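Local structure of flagellar hook protein FlgE (Caulobacter crescentus CB15, 5AY6) at residues P191-K203 with G213-D225. The protein is the building block of the flagellar hook, the universal joint of the bacterial flagellum, represented here by a 32 kDa fragment. Residues are numbered along the deposited sequence; the frame is centred on the assembly and turned at random.
Sequences PGPNQWYAELRAK and GQISTGIIEFTTD
Phe222 turns the edge of its ring onto the five-membered ring of Trp196, an offset edge-to-face pair with planes at 81° and CE1 of Phe222 3.7 Å from CD1 of Trp196. On the same face of the sheet, CD1 of Ile220 lies 3.7 Å from CB of Ala198. Leu228 of the next strand also touches Ile220 and Phe222.

Across the other face, Ile219 splits its branches: CG1 and CD1 run alongside Tyr197, pointing the same way, while CG2, anti to the backbone N, packs 3.6 Å from CG of Gln195. Glu221 bends at chi2 (-86°), which brings OE1 of Glu221 back against Gln195, 3.3 Å from CB of Gln195. Farther along this face, Gln214 NE2 gives a 3.0 Å hydrogen bond to Glu199 OE1, arriving from above the carboxylate with the two flat groups nearly perpendicular. Tyr145, Met152 and Ser153 also hydrogen-bond that carboxylate, and Pro147 O takes a further bond from NE2.

Backbone hydrogen bonds join the segments from Asn194 to Ala202; at Leu200, Ile215 N (2.8 Å) and Ser216 N (3.2 Å) both reach Leu200 O from one face of its plane. This doubled grip marks a classic beta bulge in an antiparallel beta hairpin, strands 195-202 and 214-222, within the all-antiparallel sheet of the FlaE D2 family region of the hook protein.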
# COMPACT_ATOMS: atom_id res chain seq x y z
N PRO A 191 6.58 3.48 -2.54
CA PRO A 191 7.24 4.57 -3.27
C PRO A 191 8.13 5.43 -2.38
O PRO A 191 9.05 6.09 -2.88
CB PRO A 191 6.06 5.39 -3.82
CG PRO A 191 4.93 5.10 -2.89
CD PRO A 191 5.13 3.69 -2.41
N GLY A 192 7.87 5.42 -1.08
CA GLY A 192 8.65 6.20 -0.14
C GLY A 192 9.95 5.51 0.20
O GLY A 192 10.08 4.31 0.03
N PRO A 193 10.93 6.28 0.70
CA PRO A 193 12.22 5.71 1.10
C PRO A 193 12.07 4.75 2.28
O PRO A 193 11.45 5.10 3.28
CB PRO A 193 13.05 6.94 1.50
CG PRO A 193 12.05 8.00 1.80
CD PRO A 193 10.89 7.74 0.89
N ASN A 194 12.63 3.55 2.13
CA ASN A 194 12.64 2.53 3.18
C ASN A 194 11.23 2.16 3.62
O ASN A 194 11.01 1.77 4.77
CB ASN A 194 13.46 3.02 4.37
CG ASN A 194 14.88 3.34 3.99
OD1 ASN A 194 15.57 2.50 3.41
ND2 ASN A 194 15.32 4.55 4.29
N GLN A 195 10.30 2.27 2.69
CA GLN A 195 8.89 2.10 2.98
C GLN A 195 8.32 0.91 2.22
O GLN A 195 8.63 0.72 1.04
CB GLN A 195 8.13 3.37 2.61
CG GLN A 195 6.63 3.26 2.71
CD GLN A 195 5.94 4.38 1.98
OE1 GLN A 195 5.85 4.38 0.75
NE2 GLN A 195 5.47 5.37 2.73
N TRP A 196 7.52 0.10 2.90
CA TRP A 196 6.89 -1.06 2.28
C TRP A 196 5.40 -1.11 2.61
O TRP A 196 4.98 -0.66 3.68
CB TRP A 196 7.58 -2.35 2.75
CG TRP A 196 9.02 -2.48 2.33
CD1 TRP A 196 10.07 -1.71 2.75
CD2 TRP A 196 9.57 -3.44 1.42
NE1 TRP A 196 11.23 -2.13 2.15
CE2 TRP A 196 10.96 -3.19 1.33
CE3 TRP A 196 9.03 -4.49 0.67
CZ2 TRP A 196 11.80 -3.95 0.52
CZ3 TRP A 196 9.87 -5.24 -0.14
CH2 TRP A 196 11.24 -4.96 -0.21
N TYR A 197 4.59 -1.62 1.68
CA TYR A 197 3.17 -1.86 1.94
C TYR A 197 2.99 -3.31 2.34
O TYR A 197 3.47 -4.22 1.65
CB TYR A 197 2.31 -1.53 0.71
CG TYR A 197 2.34 -0.08 0.29
CD1 TYR A 197 2.72 0.91 1.17
CD2 TYR A 197 1.97 0.29 -1.00
CE1 TYR A 197 2.74 2.24 0.79
CE2 TYR A 197 1.99 1.62 -1.39
CZ TYR A 197 2.37 2.59 -0.49
OH TYR A 197 2.39 3.91 -0.87
N ALA A 198 2.31 -3.55 3.46
CA ALA A 198 2.22 -4.90 4.01
C ALA A 198 0.79 -5.35 4.25
O ALA A 198 -0.09 -4.54 4.54
CB ALA A 198 3.01 -4.98 5.31
N GLU A 199 0.56 -6.65 4.12
CA GLU A 199 -0.70 -7.26 4.51
C GLU A 199 -0.44 -8.53 5.30
O GLU A 199 0.49 -9.28 4.99
CB GLU A 199 -1.58 -7.58 3.29
CG GLU A 199 -1.92 -6.37 2.44
CD GLU A 199 -2.61 -6.74 1.13
OE1 GLU A 199 -3.39 -7.71 1.10
OE2 GLU A 199 -2.36 -6.04 0.13
N LEU A 200 -1.24 -8.74 6.33
CA LEU A 200 -1.31 -10.04 6.98
C LEU A 200 -2.56 -10.73 6.46
O LEU A 200 -3.60 -10.09 6.30
CB LEU A 200 -1.34 -9.90 8.50
CG LEU A 200 0.01 -9.60 9.15
CD1 LEU A 200 -0.18 -9.19 10.60
CD2 LEU A 200 0.93 -10.81 9.05
N ARG A 201 -2.46 -12.02 6.16
CA ARG A 201 -3.58 -12.73 5.56
C ARG A 201 -3.57 -14.21 5.90
O ARG A 201 -2.51 -14.83 5.97
CB ARG A 201 -3.57 -12.54 4.03
CG ARG A 201 -2.31 -13.08 3.35
CD ARG A 201 -2.25 -12.73 1.86
NE ARG A 201 -1.13 -13.38 1.19
CZ ARG A 201 -1.15 -14.64 0.78
NH1 ARG A 201 -2.23 -15.39 0.97
NH2 ARG A 201 -0.08 -15.17 0.17
N ALA A 202 -4.75 -14.75 6.12
CA ALA A 202 -4.94 -16.19 6.23
C ALA A 202 -5.18 -16.75 4.84
O ALA A 202 -5.33 -15.99 3.89
CB ALA A 202 -6.10 -16.52 7.16
N LYS A 203 -5.22 -18.07 4.72
CA LYS A 203 -5.55 -18.70 3.46
C LYS A 203 -6.97 -18.28 3.05
O LYS A 203 -7.87 -18.26 3.89
CB LYS A 203 -5.44 -20.22 3.57
CG LYS A 203 -5.87 -20.99 2.33
CD LYS A 203 -5.43 -22.45 2.38
CE LYS A 203 -5.86 -23.20 1.12
NZ LYS A 203 -5.18 -24.52 1.00
N GLY A 213 -9.20 -13.71 2.62
CA GLY A 213 -8.42 -14.06 3.79
C GLY A 213 -7.63 -12.94 4.45
O GLY A 213 -6.88 -13.19 5.40
N GLN A 214 -7.79 -11.71 3.98
CA GLN A 214 -7.05 -10.60 4.56
C GLN A 214 -7.37 -10.38 6.04
O GLN A 214 -8.54 -10.37 6.45
CB GLN A 214 -7.31 -9.31 3.78
CG GLN A 214 -6.29 -8.21 4.06
CD GLN A 214 -6.62 -6.93 3.33
OE1 GLN A 214 -7.48 -6.16 3.76
NE2 GLN A 214 -5.93 -6.68 2.23
N ILE A 215 -6.32 -10.21 6.83
CA ILE A 215 -6.43 -10.01 8.28
C ILE A 215 -6.23 -8.54 8.63
O ILE A 215 -7.01 -7.96 9.40
CB ILE A 215 -5.39 -10.88 9.02
CG1 ILE A 215 -5.71 -12.36 8.84
CG2 ILE A 215 -5.32 -10.52 10.51
CD1 ILE A 215 -4.62 -13.29 9.32
N SER A 216 -5.19 -7.94 8.07
CA SER A 216 -4.89 -6.54 8.32
C SER A 216 -3.93 -5.99 7.29
O SER A 216 -3.29 -6.74 6.55
CB SER A 216 -4.31 -6.35 9.72
OG SER A 216 -3.02 -6.96 9.78
N THR A 217 -3.82 -4.67 7.23
CA THR A 217 -2.90 -4.03 6.30
C THR A 217 -2.16 -2.91 7.01
O THR A 217 -2.62 -2.41 8.04
CB THR A 217 -3.63 -3.45 5.07
OG1 THR A 217 -4.40 -2.31 5.46
CG2 THR A 217 -4.54 -4.49 4.44
N GLY A 218 -1.02 -2.50 6.46
CA GLY A 218 -0.25 -1.44 7.08
C GLY A 218 0.97 -1.06 6.28
O GLY A 218 1.45 -1.82 5.44
N ILE A 219 1.47 0.14 6.55
CA ILE A 219 2.71 0.61 5.96
C ILE A 219 3.84 0.40 6.96
O ILE A 219 3.77 0.85 8.10
CB ILE A 219 2.63 2.09 5.56
CG1 ILE A 219 1.47 2.30 4.58
CG2 ILE A 219 3.94 2.55 4.96
CD1 ILE A 219 1.27 3.74 4.15
N ILE A 220 4.88 -0.31 6.53
CA ILE A 220 6.02 -0.59 7.39
C ILE A 220 7.18 0.32 7.00
O ILE A 220 7.45 0.52 5.82
CB ILE A 220 6.44 -2.07 7.29
CG1 ILE A 220 5.35 -2.98 7.87
CG2 ILE A 220 7.75 -2.32 8.03
CD1 ILE A 220 5.68 -4.45 7.81
N GLU A 221 7.85 0.89 8.00
CA GLU A 221 8.98 1.77 7.75
C GLU A 221 10.27 1.20 8.35
O GLU A 221 10.25 0.57 9.41
CB GLU A 221 8.72 3.17 8.33
CG GLU A 221 7.52 3.88 7.73
CD GLU A 221 7.85 4.65 6.45
OE1 GLU A 221 8.74 4.20 5.70
OE2 GLU A 221 7.21 5.69 6.21
N PHE A 222 11.38 1.43 7.66
CA PHE A 222 12.68 1.06 8.19
C PHE A 222 13.56 2.29 8.34
O PHE A 222 13.30 3.33 7.74
CB PHE A 222 13.36 0.03 7.28
CG PHE A 222 12.65 -1.29 7.22
CD1 PHE A 222 11.67 -1.52 6.27
CD2 PHE A 222 12.97 -2.30 8.11
CE1 PHE A 222 11.02 -2.74 6.21
CE2 PHE A 222 12.32 -3.52 8.06
CZ PHE A 222 11.34 -3.74 7.11
N THR A 223 14.60 2.19 9.16
CA THR A 223 15.57 3.26 9.27
C THR A 223 16.50 3.22 8.06
O THR A 223 16.50 2.25 7.30
CB THR A 223 16.40 3.16 10.56
OG1 THR A 223 17.24 2.00 10.50
CG2 THR A 223 15.49 3.07 11.78
N THR A 224 17.29 4.27 7.89
CA THR A 224 18.25 4.33 6.80
C THR A 224 19.31 3.23 6.93
O THR A 224 20.02 2.92 5.97
CB THR A 224 18.95 5.69 6.73
OG1 THR A 224 19.42 6.06 8.03
CG2 THR A 224 17.98 6.76 6.24
N ASP A 225 19.39 2.63 8.11
CA ASP A 225 20.34 1.55 8.36
C ASP A 225 19.69 0.18 8.22
O ASP A 225 20.32 -0.85 8.45
CB ASP A 225 20.95 1.69 9.76
CG ASP A 225 21.65 3.03 9.97
OD1 ASP A 225 22.17 3.59 8.98
OD2 ASP A 225 21.67 3.51 11.12